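Long-range contact in amidohydrolase (Pseudomonas aeruginosa, PDB 2I5G), which is probably a metal-dependent dipeptidase of the membrane dipeptidase (M19) family, with a TIM-barrel-like fold: residues H7-W21 and M29-V41. The protein carries 2 engineered substitutions. Sequence-based numbering, arbitrary orientation.
Sequences HADSIVIDGLIIAKW and MRKGGLTAANCTV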
ATOM      1  N   HIS A   7     -20.960  37.621   9.287  1.00 12.68           N
ATOM      2  CA  HIS A   7     -19.846  36.967   8.625  1.00 12.10           C
ATOM      3  C   HIS A   7     -18.556  37.672   9.061  1.00 12.38           C
ATOM      4  O   HIS A   7     -17.568  37.026   9.412  1.00 11.34           O
ATOM      5  CB  HIS A   7     -20.023  37.076   7.104  1.00 12.08           C
ATOM      6  CG  HIS A   7     -19.061  36.247   6.310  1.00 12.17           C
ATOM      7  ND1 HIS A   7     -19.262  34.905   6.061  1.00 12.84           N
ATOM      8  CD2 HIS A   7     -17.894  36.570   5.702  1.00 12.79           C
ATOM      9  CE1 HIS A   7     -18.263  34.440   5.334  1.00 12.22           C
ATOM     10  NE2 HIS A   7     -17.418  35.429   5.102  1.00 12.72           N
ATOM     11  N   ALA A   8     -18.582  39.002   9.055  1.00  8.90           N
ATOM     12  CA  ALA A   8     -17.417  39.795   9.429  1.00 10.21           C
ATOM     13  C   ALA A   8     -16.993  39.570  10.872  1.00 10.59           C
ATOM     14  O   ALA A   8     -15.813  39.388  11.154  1.00 11.52           O
ATOM     15  CB  ALA A   8     -17.696  41.276   9.197  1.00  9.22           C
ATOM     16  N   ASP A   9     -17.958  39.592  11.781  1.00 24.67           N
ATOM     17  CA  ASP A   9     -17.687  39.393  13.198  1.00 25.18           C
ATOM     18  C   ASP A   9     -17.685  37.900  13.518  1.00 25.91           C
ATOM     19  O   ASP A   9     -18.079  37.491  14.612  1.00 27.74           O
ATOM     20  CB  ASP A   9     -18.762  40.094  14.038  1.00 26.91           C
ATOM     21  CG  ASP A   9     -18.431  40.114  15.528  1.00 28.58           C
ATOM     22  OD1 ASP A   9     -17.495  40.842  15.923  1.00 30.46           O
ATOM     23  OD2 ASP A   9     -19.106  39.400  16.305  1.00 27.70           O
ATOM     24  N   SER A  10     -17.236  37.079  12.575  1.00 20.32           N
ATOM     25  CA  SER A  10     -17.234  35.643  12.818  1.00 19.11           C
ATOM     26  C   SER A  10     -15.998  34.901  12.332  1.00 18.14           C
ATOM     27  O   SER A  10     -15.267  35.371  11.456  1.00 16.61           O
ATOM     28  CB  SER A  10     -18.483  35.015  12.193  1.00 26.73           C
ATOM     29  OG  SER A  10     -18.660  33.688  12.650  1.00 29.07           O
ATOM     30  N   ILE A  11     -15.771  33.735  12.931  1.00 13.61           N
ATOM     31  CA  ILE A  11     -14.652  32.876  12.577  1.00 13.18           C
ATOM     32  C   ILE A  11     -15.136  31.975  11.459  1.00 11.89           C
ATOM     33  O   ILE A  11     -15.962  31.094  11.685  1.00 11.51           O
ATOM     34  CB  ILE A  11     -14.237  31.975  13.750  1.00 16.31           C
ATOM     35  CG1 ILE A  11     -13.785  32.829  14.931  1.00 17.82           C
ATOM     36  CG2 ILE A  11     -13.128  31.025  13.309  1.00 14.65           C
ATOM     37  CD1 ILE A  11     -12.603  33.707  14.612  1.00 21.57           C
ATOM     38  N   VAL A  12     -14.651  32.202  10.245  1.00 15.82           N
ATOM     39  CA  VAL A  12     -15.068  31.358   9.138  1.00 15.12           C
ATOM     40  C   VAL A  12     -13.911  30.440   8.784  1.00 14.40           C
ATOM     41  O   VAL A  12     -12.767  30.877   8.644  1.00 13.24           O
ATOM     42  CB  VAL A  12     -15.531  32.201   7.902  1.00 12.47           C
ATOM     43  CG1 VAL A  12     -15.414  33.690   8.201  1.00 13.14           C
ATOM     44  CG2 VAL A  12     -14.740  31.819   6.660  1.00 11.30           C
ATOM     45  N   ILE A  13     -14.219  29.155   8.666  1.00 13.72           N
ATOM     46  CA  ILE A  13     -13.218  28.151   8.357  1.00 12.30           C
ATOM     47  C   ILE A  13     -13.724  27.222   7.277  1.00 13.04           C
ATOM     48  O   ILE A  13     -14.919  26.942   7.209  1.00 14.53           O
ATOM     49  CB  ILE A  13     -12.875  27.331   9.616  1.00 15.22           C
ATOM     50  CG1 ILE A  13     -12.138  28.230  10.617  1.00 16.20           C
ATOM     51  CG2 ILE A  13     -12.051  26.104   9.242  1.00 15.30           C
ATOM     52  CD1 ILE A  13     -11.743  27.546  11.902  1.00 14.61           C
ATOM     53  N   ASP A  14     -12.815  26.753   6.428  1.00 11.29           N
ATOM     54  CA  ASP A  14     -13.185  25.846   5.351  1.00 11.30           C
ATOM     55  C   ASP A  14     -12.424  24.546   5.493  1.00  9.79           C
ATOM     56  O   ASP A  14     -11.198  24.531   5.485  1.00  7.72           O
ATOM     57  CB  ASP A  14     -12.891  26.476   3.990  1.00 29.18           C
ATOM     58  CG  ASP A  14     -13.406  25.635   2.836  1.00 32.39           C
ATOM     59  OD1 ASP A  14     -13.442  26.155   1.699  1.00 32.05           O
ATOM     60  OD2 ASP A  14     -13.771  24.457   3.064  1.00 34.45           O
ATOM     61  N   GLY A  15     -13.170  23.456   5.618  1.00 14.40           N
ATOM     62  CA  GLY A  15     -12.577  22.143   5.790  1.00 15.04           C
ATOM     63  C   GLY A  15     -11.713  21.612   4.658  1.00 15.25           C
ATOM     64  O   GLY A  15     -10.914  20.702   4.880  1.00 15.69           O
ATOM     65  N   LEU A  16     -11.866  22.148   3.451  1.00  9.60           N
ATOM     66  CA  LEU A  16     -11.053  21.673   2.346  1.00 10.34           C
ATOM     67  C   LEU A  16     -10.953  22.592   1.141  1.00 10.66           C
ATOM     68  O   LEU A  16     -11.960  23.022   0.573  1.00 10.63           O
ATOM     69  CB  LEU A  16     -11.543  20.319   1.856  1.00 20.72           C
ATOM     70  CG  LEU A  16     -10.430  19.664   1.035  1.00 20.54           C
ATOM     71  CD1 LEU A  16      -9.623  18.758   1.955  1.00 19.53           C
ATOM     72  CD2 LEU A  16     -11.000  18.868  -0.113  1.00 22.02           C
ATOM     73  N   ILE A  17      -9.714  22.856   0.742  1.00 11.62           N
ATOM     74  CA  ILE A  17      -9.430  23.697  -0.404  1.00 11.34           C
ATOM     75  C   ILE A  17      -8.188  23.177  -1.135  1.00 11.68           C
ATOM     76  O   ILE A  17      -7.152  22.950  -0.518  1.00 10.54           O
ATOM     77  CB  ILE A  17      -9.213  25.163   0.038  1.00 12.04           C
ATOM     78  CG1 ILE A  17     -10.550  25.770   0.462  1.00 12.89           C
ATOM     79  CG2 ILE A  17      -8.609  25.982  -1.094  1.00 10.82           C
ATOM     80  CD1 ILE A  17     -10.467  27.237   0.875  1.00 14.37           C
ATOM     81  N   ILE A  18      -8.328  22.952  -2.445  1.00 15.75           N
ATOM     82  CA  ILE A  18      -7.243  22.496  -3.320  1.00 14.83           C
ATOM     83  C   ILE A  18      -7.255  23.429  -4.517  1.00 16.33           C
ATOM     84  O   ILE A  18      -7.625  23.036  -5.624  1.00 16.40           O
ATOM     85  CB  ILE A  18      -7.439  21.061  -3.873  1.00 18.46           C
ATOM     86  CG1 ILE A  18      -8.924  20.770  -4.100  1.00 19.41           C
ATOM     87  CG2 ILE A  18      -6.792  20.064  -2.971  1.00 15.84           C
ATOM     88  CD1 ILE A  18      -9.731  20.583  -2.831  1.00 22.69           C
ATOM     89  N   ALA A  19      -6.872  24.677  -4.281  1.00 13.15           N
ATOM     90  CA  ALA A  19      -6.835  25.683  -5.330  1.00 13.65           C
ATOM     91  C   ALA A  19      -5.404  25.880  -5.793  1.00 13.79           C
ATOM     92  O   ALA A  19      -4.466  25.527  -5.082  1.00 13.25           O
ATOM     93  CB  ALA A  19      -7.388  26.993  -4.800  1.00 15.36           C
ATOM     94  N   LYS A  20      -5.239  26.428  -6.995  1.00 17.65           N
ATOM     95  CA  LYS A  20      -3.907  26.710  -7.529  1.00 18.27           C
ATOM     96  C   LYS A  20      -3.403  27.839  -6.634  1.00 17.90           C
ATOM     97  O   LYS A  20      -4.086  28.849  -6.475  1.00 18.43           O
ATOM     98  CB  LYS A  20      -4.010  27.203  -8.974  1.00 32.62           C
ATOM     99  CG  LYS A  20      -2.679  27.408  -9.671  1.00 33.85           C
ATOM    100  CD  LYS A  20      -2.112  26.102 -10.199  1.00 37.98           C
ATOM    101  CE  LYS A  20      -2.886  25.618 -11.422  1.00 41.55           C
ATOM    102  NZ  LYS A  20      -2.355  24.336 -11.981  1.00 42.75           N
ATOM    103  N   TRP A  21      -2.227  27.674  -6.041  1.00 15.56           N
ATOM    104  CA  TRP A  21      -1.700  28.702  -5.149  1.00 17.83           C
ATOM    105  C   TRP A  21      -0.973  29.862  -5.821  1.00 17.78           C
ATOM    106  O   TRP A  21      -0.105  29.667  -6.668  1.00 17.80           O
ATOM    107  CB  TRP A  21      -0.785  28.071  -4.098  1.00 17.79           C
ATOM    108  CG  TRP A  21      -1.504  27.570  -2.875  1.00 20.36           C
ATOM    109  CD1 TRP A  21      -2.723  26.950  -2.830  1.00 21.36           C
ATOM    110  CD2 TRP A  21      -1.014  27.582  -1.531  1.00 21.94           C
ATOM    111  NE1 TRP A  21      -3.020  26.573  -1.540  1.00 21.51           N
ATOM    112  CE2 TRP A  21      -1.986  26.948  -0.724  1.00 22.95           C
ATOM    113  CE3 TRP A  21       0.157  28.063  -0.927  1.00 23.01           C
ATOM    114  CZ2 TRP A  21      -1.821  26.781   0.653  1.00 24.39           C
ATOM    115  CZ3 TRP A  21       0.320  27.895   0.443  1.00 23.22           C
ATOM    116  CH2 TRP A  21      -0.664  27.259   1.215  1.00 23.79           C
HETATM  117  N   MSE A  29      -9.323  34.970  -0.682  1.00 13.28           N
HETATM  118  CA  MSE A  29      -9.617  34.388   0.616  1.00 13.61           C
HETATM  119  C   MSE A  29      -9.937  35.557   1.535  1.00 12.50           C
HETATM  120  O   MSE A  29     -10.825  35.482   2.390  1.00 12.73           O
HETATM  121  CB  MSE A  29      -8.409  33.622   1.158  1.00 25.06           C
HETATM  122  CG  MSE A  29      -7.947  32.492   0.268  1.00 30.61           C
HETATM  123 SE   MSE A  29      -6.592  31.405   1.100  1.00 42.31          SE
HETATM  124  CE  MSE A  29      -7.342  29.648   0.774  1.00 39.44           C
ATOM    125  N   ARG A  30      -9.203  36.645   1.344  1.00  9.01           N
ATOM    126  CA  ARG A  30      -9.408  37.841   2.135  1.00  8.86           C
ATOM    127  C   ARG A  30     -10.751  38.472   1.767  1.00  8.54           C
ATOM    128  O   ARG A  30     -11.517  38.871   2.649  1.00  8.02           O
ATOM    129  CB  ARG A  30      -8.261  38.822   1.897  1.00 18.50           C
ATOM    130  CG  ARG A  30      -6.943  38.427   2.570  1.00 19.34           C
ATOM    131  CD  ARG A  30      -6.989  38.675   4.074  1.00 19.72           C
ATOM    132  NE  ARG A  30      -7.929  37.790   4.755  1.00 21.89           N
ATOM    133  CZ  ARG A  30      -8.715  38.159   5.763  1.00 22.76           C
ATOM    134  NH1 ARG A  30      -8.685  39.408   6.215  1.00 21.65           N
ATOM    135  NH2 ARG A  30      -9.533  37.276   6.321  1.00 21.59           N
ATOM    136  N   LYS A  31     -11.043  38.546   0.471  1.00  8.83           N
ATOM    137  CA  LYS A  31     -12.309  39.117   0.017  1.00  9.33           C
ATOM    138  C   LYS A  31     -13.509  38.387   0.620  1.00  8.63           C
ATOM    139  O   LYS A  31     -14.561  38.984   0.838  1.00  8.86           O
ATOM    140  CB  LYS A  31     -12.410  39.063  -1.510  1.00 16.72           C
ATOM    141  CG  LYS A  31     -13.764  39.512  -2.055  1.00 17.16           C
ATOM    142  CD  LYS A  31     -13.743  39.586  -3.575  1.00 21.95           C
ATOM    143  CE  LYS A  31     -15.087  40.020  -4.161  1.00 23.27           C
ATOM    144  NZ  LYS A  31     -16.161  38.993  -3.994  1.00 26.49           N
ATOM    145  N   GLY A  32     -13.353  37.095   0.883  1.00 11.10           N
ATOM    146  CA  GLY A  32     -14.443  36.328   1.451  1.00 10.90           C
ATOM    147  C   GLY A  32     -14.433  36.300   2.967  1.00 10.96           C
ATOM    148  O   GLY A  32     -15.271  35.639   3.584  1.00 11.40           O
ATOM    149  N   GLY A  33     -13.478  37.006   3.568  1.00 12.30           N
ATOM    150  CA  GLY A  33     -13.383  37.055   5.018  1.00 12.32           C
ATOM    151  C   GLY A  33     -13.001  35.742   5.681  1.00 13.83           C
ATOM    152  O   GLY A  33     -13.207  35.560   6.882  1.00 15.22           O
ATOM    153  N   LEU A  34     -12.435  34.830   4.898  1.00  8.75           N
ATOM    154  CA  LEU A  34     -12.018  33.523   5.391  1.00  7.65           C
ATOM    155  C   LEU A  34     -11.007  33.696   6.519  1.00  7.15           C
ATOM    156  O   LEU A  34     -10.045  34.451   6.386  1.00  8.13           O
ATOM    157  CB  LEU A  34     -11.391  32.725   4.242  1.00 13.84           C
ATOM    158  CG  LEU A  34     -11.165  31.220   4.393  1.00 14.90           C
ATOM    159  CD1 LEU A  34     -12.502  30.517   4.560  1.00 16.40           C
ATOM    160  CD2 LEU A  34     -10.444  30.682   3.163  1.00 13.11           C
ATOM    161  N   THR A  35     -11.227  33.002   7.630  1.00 28.33           N
ATOM    162  CA  THR A  35     -10.313  33.091   8.763  1.00 27.64           C
ATOM    163  C   THR A  35      -9.222  32.035   8.634  1.00 29.12           C
ATOM    164  O   THR A  35      -8.036  32.334   8.783  1.00 30.13           O
ATOM    165  CB  THR A  35     -11.045  32.882  10.096  1.00  6.84           C
ATOM    166  OG1 THR A  35     -12.146  33.794  10.183  1.00  6.61           O
ATOM    167  CG2 THR A  35     -10.106  33.131  11.261  1.00  6.40           C
ATOM    168  N   ALA A  36      -9.622  30.801   8.350  1.00  8.59           N
ATOM    169  CA  ALA A  36      -8.653  29.725   8.199  1.00  7.76           C
ATOM    170  C   ALA A  36      -9.157  28.651   7.246  1.00  7.78           C
ATOM    171  O   ALA A  36     -10.356  28.551   6.986  1.00  7.19           O
ATOM    172  CB  ALA A  36      -8.334  29.121   9.556  1.00  1.24           C
ATOM    173  N   ALA A  37      -8.234  27.849   6.721  1.00 12.04           N
ATOM    174  CA  ALA A  37      -8.607  26.791   5.797  1.00 12.58           C
ATOM    175  C   ALA A  37      -7.644  25.605   5.749  1.00 14.35           C
ATOM    176  O   ALA A  37      -6.426  25.769   5.841  1.00 15.59           O
ATOM    177  CB  ALA A  37      -8.771  27.372   4.406  1.00  6.60           C
ATOM    178  N   ASN A  38      -8.213  24.408   5.610  1.00 20.90           N
ATOM    179  CA  ASN A  38      -7.442  23.169   5.491  1.00 20.27           C
ATOM    180  C   ASN A  38      -6.982  23.096   4.036  1.00 19.71           C
ATOM    181  O   ASN A  38      -7.765  22.749   3.152  1.00 20.12           O
ATOM    182  CB  ASN A  38      -8.326  21.948   5.795  1.00  5.47           C
ATOM    183  CG  ASN A  38      -7.656  20.619   5.431  1.00  5.88           C
ATOM    184  OD1 ASN A  38      -6.577  20.592   4.840  1.00  6.53           O
ATOM    185  ND2 ASN A  38      -8.304  19.509   5.784  1.00  4.57           N
ATOM    186  N   CYS A  39      -5.723  23.430   3.785  1.00 16.18           N
ATOM    187  CA  CYS A  39      -5.208  23.383   2.428  1.00 16.89           C
ATOM    188  C   CYS A  39      -4.428  22.109   2.152  1.00 16.94           C
ATOM    189  O   CYS A  39      -3.507  21.750   2.885  1.00 17.73           O
ATOM    190  CB  CYS A  39      -4.338  24.606   2.144  1.00 12.79           C
ATOM    191  SG  CYS A  39      -5.280  26.144   2.185  1.00 16.65           S
ATOM    192  N   THR A  40      -4.820  21.430   1.083  1.00  3.98           N
ATOM    193  CA  THR A  40      -4.191  20.192   0.673  1.00  3.09           C
ATOM    194  C   THR A  40      -2.834  20.417   0.016  1.00  3.48           C
ATOM    195  O   THR A  40      -2.700  21.221  -0.903  1.00  4.20           O
ATOM    196  CB  THR A  40      -5.096  19.440  -0.310  1.00  8.87           C
ATOM    197  OG1 THR A  40      -6.374  19.222   0.299  1.00  8.06           O
ATOM    198  CG2 THR A  40      -4.486  18.110  -0.688  1.00  8.97           C
ATOM    199  N   VAL A  41      -1.831  19.689   0.500  1.00 12.47           N
ATOM    200  CA  VAL A  41      -0.478  19.775  -0.033  1.00 10.93           C
ATOM    201  C   VAL A  41      -0.008  18.377  -0.468  1.00 11.45           C
ATOM    202  O   VAL A  41       1.186  18.142  -0.673  1.00 11.67           O
ATOM    203  CB  VAL A  41       0.509  20.336   1.029  1.00 11.28           C
ATOM    204  CG1 VAL A  41      -0.010  21.661   1.584  1.00 11.63           C
ATOM    205  CG2 VAL A  41       0.693  19.342   2.147  1.00  8.95           C
TER
HETATM  206  O   HOH W   1     -14.688  37.770   8.101  1.00  5.18           O
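Ile17 fills a hollow between strand 36-40 and the helix that precedes it: its CD1 lies 3.9 Å from Ala37 CB, with Leu34 CD2 beside it, and meets Met29 CE of the selenomethionine tip to tip. CG1 stands anti to the carbonyl carbon (chi1 -72°) and the chain runs on extended, which carries CD1 into this pocket. Leu34 is the neighbouring bump; its CD1 packs against Val12 CG2, the two side chains crossing at about a right angle, and also touches Asp14 CB. Farther along, the edge of the Trp21 ring comes up to Cys39, CZ2 lying 3.6 Å from CB, while SG sits at the edge of the six-membered ring. On the other side of the sheet, Ile13 CG1 lies against Ala36 CB (4.0 Å), and helices 74-82 and 304-323 close over Ile13.

The backbones pair in parallel, but a beta bulge shifts the register by one residue between Asp14 and Ile17. Here Asp14 OD2 accepts Leu16 N at 3.0 Å in an Asx turn, and OD1 is hydrogen-bonded to Thr248 OG1. At the other end, His7 NE2 donates to Gly32 O (2.6 Å, 165°) in the ring plane, and Val12 N donates to Thr35 OG1.

This is the first beta-alpha-beta unit of the barrel. Met29 packs the helix end against Ile17 of the first strand, while Val12 O, just before the Ile13-Ala36 bridge, accepts the N-H groups of Thr35 and Ala36, a doubly satisfied carbonyl holding the chains together.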